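Long-range contacts in 2-oxoglutarate-dependent dioxygenase DAO (Oryza sativa subsp. indica, PDB 6KUN), which probably catalyses the iron- and 2-oxoglutarate-dependent oxidation of the auxin indole-3-acetic acid to inactive 2-oxoindole-3-acetic acid, keeping auxin levels in balance in reproductive organs: residues K253-S258 against F275-Y280; A47-A52 against R114-A119. One frame throughout, in Å; residues are numbered along the deposited sequence.

Contact 1: residues K253-S258 against F275-Y280; sequences KDDTVS and FKYDDY
Phe-275 and Val-257 form the hydrogen-bonded pair of a small two-stranded antiparallel sheet. Val-257 N gives a nearly straight bond to Phe-275 O (2.7 Å, 173° at the hydrogen), and Phe-275 N returns a longer one to Val-257 O, tilted from that carbonyl's plane. With chi1 at 63°, CG of Phe-275 sits between its own backbone N and carbonyl carbon, which turns a face of the ring to Val-257. Val-257 CB stands over that face, 3.8 Å from the ring centroid, in a CH-pi contact displaced toward the rim, and CG1 reaches CZ. Helix 217-222 adds Ala-221 to both side chains. On the other face of this sheet, Lys-276 pairs with Thr-256 without backbone bonds between them; its bent chain brings CD to Thr-256 OG1 at 3.6 Å. An Asx turn, Thr-256 N to Asp-254 OD1, leads into strand 256-257. Tyr-277 is the first helical residue after the N-cap Lys-276, and its N donates to Asp-255 O at 2.8 Å; OD1 of Asp-255 lies at the edge of the Tyr-277 ring, in its plane. The next amide, Asp-278 N, binds Asp-255 OD2 on the syn side of the carboxylate (2.9 Å). Asp-255 thus holds two successive amides, one through its main chain and one through its side chain, and its negative charge probably suits the helix dipole. Replacing this carboxylate by the methyl of an alanine is likely to leave Asp-278 N without its acceptor and the first helical turn less firmly held. Tyr-277 OH is hydrogen-bonded to Ser-176 OG, and its side chain approaches the bound indole-3-acetic acid; this is a two-stranded antiparallel pairing, its strands joined by a long loop, whose second strand, 275-276, runs straight into helix 277-287 beside the substrate pocket of this jelly-roll dioxygenase.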
loop_
_atom_site.group_PDB
_atom_site.type_symbol
_atom_site.label_atom_id
_atom_site.label_comp_id
_atom_site.label_asym_id
_atom_site.label_seq_id
_atom_site.Cartn_x
_atom_site.Cartn_y
_atom_site.Cartn_z
ATOM N N LYS B 253 -14.529 32.259 1.613
ATOM C CA LYS B 253 -13.609 33.168 0.925
ATOM C C LYS B 253 -13.585 34.559 1.558
ATOM O O LYS B 253 -12.527 35.201 1.620
ATOM C CB LYS B 253 -14.027 33.269 -0.559
ATOM C CG LYS B 253 -13.139 34.162 -1.413
ATOM C CD LYS B 253 -11.732 33.614 -1.458
ATOM C CE LYS B 253 -10.890 34.294 -2.519
ATOM N NZ LYS B 253 -9.511 33.726 -2.544
ATOM N N ASP B 254 -14.738 35.065 2.004
ATOM C CA ASP B 254 -14.765 36.351 2.717
ATOM C C ASP B 254 -14.279 36.220 4.161
ATOM O O ASP B 254 -14.322 37.185 4.911
ATOM C CB ASP B 254 -16.174 36.979 2.657
ATOM C CG ASP B 254 -17.250 36.204 3.455
ATOM O OD1 ASP B 254 -16.928 35.306 4.265
ATOM O OD2 ASP B 254 -18.453 36.527 3.277
ATOM N N ASP B 255 -13.799 35.046 4.551
ATOM C CA ASP B 255 -13.198 34.766 5.847
ATOM C C ASP B 255 -14.165 34.842 7.028
ATOM O O ASP B 255 -13.732 34.691 8.186
ATOM C CB ASP B 255 -12.016 35.674 6.143
ATOM C CG ASP B 255 -10.971 35.014 7.036
ATOM O OD1 ASP B 255 -10.594 33.856 6.761
ATOM O OD2 ASP B 255 -10.511 35.648 8.005
ATOM N N THR B 256 -15.458 34.995 6.803
ATOM C CA THR B 256 -16.365 35.117 7.934
ATOM C C THR B 256 -16.984 33.780 8.322
ATOM O O THR B 256 -17.577 33.106 7.483
ATOM C CB THR B 256 -17.501 36.106 7.633
ATOM O OG1 THR B 256 -16.965 37.414 7.563
ATOM C CG2 THR B 256 -18.565 36.060 8.713
ATOM N N VAL B 257 -16.921 33.464 9.618
ATOM C CA VAL B 257 -17.522 32.254 10.167
ATOM C C VAL B 257 -18.832 32.637 10.835
ATOM O O VAL B 257 -18.840 33.283 11.895
ATOM C CB VAL B 257 -16.572 31.557 11.151
ATOM C CG1 VAL B 257 -17.220 30.278 11.664
ATOM C CG2 VAL B 257 -15.220 31.275 10.492
ATOM N N SER B 258 -19.958 32.210 10.243
ATOM C CA SER B 258 -21.266 32.442 10.841
ATOM C C SER B 258 -22.224 31.307 10.507
ATOM O O SER B 258 -22.407 30.958 9.344
ATOM C CB SER B 258 -21.867 33.773 10.347
ATOM O OG SER B 258 -23.088 34.016 11.045
ATOM N N PHE B 275 -17.294 35.640 13.523
ATOM C CA PHE B 275 -15.891 35.975 13.628
ATOM C C PHE B 275 -15.184 35.725 12.302
ATOM O O PHE B 275 -15.648 34.970 11.429
ATOM C CB PHE B 275 -15.214 35.242 14.803
ATOM C CG PHE B 275 -15.209 33.726 14.683
ATOM C CD1 PHE B 275 -16.280 32.977 15.167
ATOM C CD2 PHE B 275 -14.137 33.069 14.128
ATOM C CE1 PHE B 275 -16.271 31.598 15.059
ATOM C CE2 PHE B 275 -14.106 31.697 14.024
ATOM C CZ PHE B 275 -15.176 30.970 14.477
ATOM N N LYS B 276 -14.031 36.405 12.157
ATOM C CA LYS B 276 -13.135 36.189 11.036
ATOM C C LYS B 276 -12.192 35.036 11.361
ATOM O O LYS B 276 -11.532 35.035 12.413
ATOM C CB LYS B 276 -12.309 37.453 10.762
ATOM C CG LYS B 276 -13.149 38.651 10.284
ATOM C CD LYS B 276 -13.720 38.431 8.876
ATOM C CE LYS B 276 -14.122 39.751 8.215
ATOM N NZ LYS B 276 -13.032 40.784 8.270
ATOM N N TYR B 277 -12.093 34.085 10.430
ATOM C CA TYR B 277 -11.251 32.917 10.643
ATOM C C TYR B 277 -9.809 33.306 10.966
ATOM O O TYR B 277 -9.199 32.777 11.917
ATOM C CB TYR B 277 -11.303 32.035 9.400
ATOM C CG TYR B 277 -10.351 30.878 9.478
ATOM C CD1 TYR B 277 -10.497 29.931 10.475
ATOM C CD2 TYR B 277 -9.311 30.719 8.558
ATOM C CE1 TYR B 277 -9.636 28.872 10.574
ATOM C CE2 TYR B 277 -8.463 29.649 8.640
ATOM C CZ TYR B 277 -8.612 28.725 9.649
ATOM O OH TYR B 277 -7.757 27.641 9.748
ATOM N N ASP B 278 -9.281 34.259 10.205
ATOM C CA ASP B 278 -7.952 34.796 10.461
ATOM C C ASP B 278 -7.807 35.209 11.922
ATOM O O ASP B 278 -6.843 34.833 12.587
ATOM C CB ASP B 278 -7.669 35.988 9.545
ATOM C CG ASP B 278 -6.208 36.392 9.550
ATOM O OD1 ASP B 278 -5.368 35.602 9.069
ATOM O OD2 ASP B 278 -5.898 37.501 10.035
ATOM N N ASP B 279 -8.769 35.983 12.420
ATOM C CA ASP B 279 -8.740 36.414 13.811
ATOM C C ASP B 279 -8.786 35.226 14.769
ATOM O O ASP B 279 -8.187 35.255 15.845
ATOM C CB ASP B 279 -9.904 37.365 14.099
ATOM C CG ASP B 279 -9.744 38.726 13.409
ATOM O OD1 ASP B 279 -8.633 39.033 12.927
ATOM O OD2 ASP B 279 -10.760 39.458 13.319
ATOM N N TYR B 280 -9.541 34.184 14.428
ATOM C CA TYR B 280 -9.585 33.029 15.315
ATOM C C TYR B 280 -8.235 32.324 15.354
ATOM O O TYR B 280 -7.792 31.896 16.426
ATOM C CB TYR B 280 -10.707 32.061 14.892
ATOM C CG TYR B 280 -10.767 30.877 15.804
ATOM C CD1 TYR B 280 -11.041 31.024 17.164
ATOM C CD2 TYR B 280 -10.472 29.615 15.325
ATOM C CE1 TYR B 280 -11.038 29.927 18.004
ATOM C CE2 TYR B 280 -10.471 28.531 16.151
ATOM C CZ TYR B 280 -10.753 28.690 17.476
ATOM O OH TYR B 280 -10.735 27.579 18.264
#

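Contact 2: residues A47-A52 against R114-A119; sequences AEMKAA and RETVKA
Thr-116 turns its methyl branch toward helix 43-57, where CG2 settles over the backbone of Met-49, 3.6 Å from Met-49 CA. With CG2 anti to the Thr-116 backbone N (the OG1 torsion chi1 is -64°), the methyl takes the side facing the other helix while OG1 turns back along its own, bonding to His-112 O one turn earlier. Three residues border the methyl: Glu-48 through its backbone C and, a little farther off, CB; Met-49 through its backbone and sulfur; and Ala-52 through CB at 4.0 Å. Beyond CG the Glu-48 chain runs on extended.

Met-49 leaves its helix beside this methyl, and its chain crosses Thr-116 at a slant. CG is anti to the backbone N (chi1 180°), and a bend at chi2 swings the thioether toward helix 111-138: SD lies 3.9 Å from Thr-116 CG2 and CE goes on to Val-117 CG2 at 4.2 Å. Val-117 therefore meets the sulfur and the terminal methyl, Thr-116 the sulfur and the base. Phe-153 and Met-155 of strand 151-158, together with Tyr-120, also touch Met-49, while Cys-104 of helix 97-106 packs on Val-117.

The helix axes of the two segments approach to 9.3 Å at a signed crossing angle of -122°, with Thr-116 CG2 near the point of closest approach, against Met-49 and Ala-52. No hydrogen bond or salt bridge spans the crossing, so the join depends on methyl, methylene and thioether packing and on the Met-49 backbone, and the Thr-116 hydroxyl is satisfied within its own helix.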
loop_
_atom_site.group_PDB
_atom_site.type_symbol
_atom_site.label_atom_id
_atom_site.label_comp_id
_atom_site.label_asym_id
_atom_site.label_seq_id
_atom_site.Cartn_x
_atom_site.Cartn_y
_atom_site.Cartn_z
ATOM N N ALA B 47 -1.329 5.268 -5.855
ATOM C CA ALA B 47 -0.024 4.610 -5.828
ATOM C C ALA B 47 1.066 5.550 -6.340
ATOM O O ALA B 47 2.177 5.613 -5.804
ATOM C CB ALA B 47 -0.056 3.336 -6.690
ATOM N N GLU B 48 0.770 6.270 -7.391
ATOM C CA GLU B 48 1.770 7.190 -7.935
ATOM C C GLU B 48 2.086 8.306 -6.936
ATOM O O GLU B 48 3.246 8.740 -6.827
ATOM C CB GLU B 48 1.256 7.768 -9.256
ATOM C CG GLU B 48 0.976 6.704 -10.288
ATOM C CD GLU B 48 0.276 7.236 -11.512
ATOM O OE1 GLU B 48 0.101 8.467 -11.607
ATOM O OE2 GLU B 48 -0.106 6.415 -12.376
ATOM N N MET B 49 1.077 8.759 -6.184
ATOM C CA MET B 49 1.294 9.823 -5.212
ATOM C C MET B 49 2.105 9.331 -4.020
ATOM O O MET B 49 2.951 10.060 -3.488
ATOM C CB MET B 49 -0.047 10.373 -4.738
ATOM C CG MET B 49 0.082 11.467 -3.729
ATOM S SD MET B 49 0.907 12.857 -4.528
ATOM C CE MET B 49 0.760 14.068 -3.213
ATOM N N LYS B 50 1.853 8.106 -3.559
ATOM C CA LYS B 50 2.657 7.572 -2.457
ATOM C C LYS B 50 4.141 7.582 -2.810
ATOM O O LYS B 50 4.980 7.963 -1.986
ATOM C CB LYS B 50 2.198 6.140 -2.118
ATOM C CG LYS B 50 2.901 5.548 -0.915
ATOM C CD LYS B 50 2.597 4.055 -0.732
ATOM C CE LYS B 50 1.134 3.785 -0.399
ATOM N NZ LYS B 50 0.755 2.366 -0.691
ATOM N N ALA B 51 4.474 7.210 -4.044
ATOM C CA ALA B 51 5.862 7.238 -4.501
ATOM C C ALA B 51 6.376 8.671 -4.641
ATOM O O ALA B 51 7.488 8.989 -4.212
ATOM C CB ALA B 51 5.973 6.508 -5.832
ATOM N N ALA B 52 5.578 9.558 -5.235
ATOM C CA ALA B 52 6.013 10.933 -5.428
ATOM C C ALA B 52 6.289 11.620 -4.095
ATOM O O ALA B 52 7.304 12.308 -3.941
ATOM C CB ALA B 52 4.951 11.719 -6.209
ATOM N N ARG B 114 6.065 16.454 -10.095
ATOM C CA ARG B 114 5.280 17.683 -10.109
ATOM C C ARG B 114 3.871 17.456 -10.639
ATOM O O ARG B 114 2.902 17.959 -10.076
ATOM C CB ARG B 114 6.018 18.756 -10.951
ATOM C CG ARG B 114 7.464 19.066 -10.422
ATOM C CD ARG B 114 8.298 19.962 -11.386
ATOM N NE ARG B 114 7.427 20.760 -12.234
ATOM C CZ ARG B 114 7.460 20.807 -13.560
ATOM N NH1 ARG B 114 8.373 20.126 -14.250
ATOM N NH2 ARG B 114 6.583 21.570 -14.200
ATOM N N GLU B 115 3.744 16.716 -11.733
ATOM C CA GLU B 115 2.447 16.443 -12.315
ATOM C C GLU B 115 1.579 15.613 -11.373
ATOM O O GLU B 115 0.361 15.830 -11.315
ATOM C CB GLU B 115 2.591 15.680 -13.645
ATOM C CG GLU B 115 1.231 15.287 -14.278
ATOM C CD GLU B 115 1.328 14.418 -15.546
ATOM O OE1 GLU B 115 2.458 14.093 -15.983
ATOM O OE2 GLU B 115 0.259 14.062 -16.102
ATOM N N THR B 116 2.179 14.628 -10.681
ATOM C CA THR B 116 1.423 13.759 -9.791
ATOM C C THR B 116 0.904 14.548 -8.602
ATOM O O THR B 116 -0.263 14.440 -8.237
ATOM C CB THR B 116 2.284 12.589 -9.282
ATOM O OG1 THR B 116 2.682 11.744 -10.357
ATOM C CG2 THR B 116 1.512 11.736 -8.240
ATOM N N VAL B 117 1.759 15.393 -8.041
ATOM C CA VAL B 117 1.359 16.227 -6.926
ATOM C C VAL B 117 0.229 17.151 -7.353
ATOM O O VAL B 117 -0.762 17.334 -6.628
ATOM C CB VAL B 117 2.552 17.016 -6.370
ATOM C CG1 VAL B 117 2.062 18.073 -5.342
ATOM C CG2 VAL B 117 3.523 16.102 -5.718
ATOM N N LYS B 118 0.343 17.717 -8.542
ATOM C CA LYS B 118 -0.696 18.604 -9.040
ATOM C C LYS B 118 -2.018 17.870 -9.139
ATOM O O LYS B 118 -3.056 18.384 -8.685
ATOM C CB LYS B 118 -0.280 19.167 -10.395
ATOM C CG LYS B 118 -1.237 20.169 -10.991
ATOM C CD LYS B 118 -0.637 20.808 -12.262
ATOM C CE LYS B 118 -1.592 21.849 -12.829
ATOM N NZ LYS B 118 -0.874 22.971 -13.474
ATOM N N ALA B 119 -2.012 16.675 -9.741
ATOM C CA ALA B 119 -3.253 15.936 -9.928
ATOM C C ALA B 119 -3.868 15.562 -8.590
ATOM O O ALA B 119 -5.086 15.705 -8.396
ATOM C CB ALA B 119 -2.999 14.685 -10.790
#

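After strand 6-8, helix 18-30 and strand 33-37 comes helix 43-57; the chain then passes through helix 61-66, strands 75-77 and 86-92 and helix 97-106, and returns in helix 111-138, where contact 2 closes a loop of 61 intervening residues. Only after the catalytic jelly-roll strands have been built does contact 1 open; it closes a much shorter loop of 16 residues, without helix or strand, near the C terminus. The two loops are in series, neither nesting nor crossing, and their centres lie 32 Å apart. Contact 2 joins two helices of the N-terminal half, whereas contact 1 fastens the chain leaving strand 242-249 to the C-terminal helix 277-287, on the indole-3-acetic acid side.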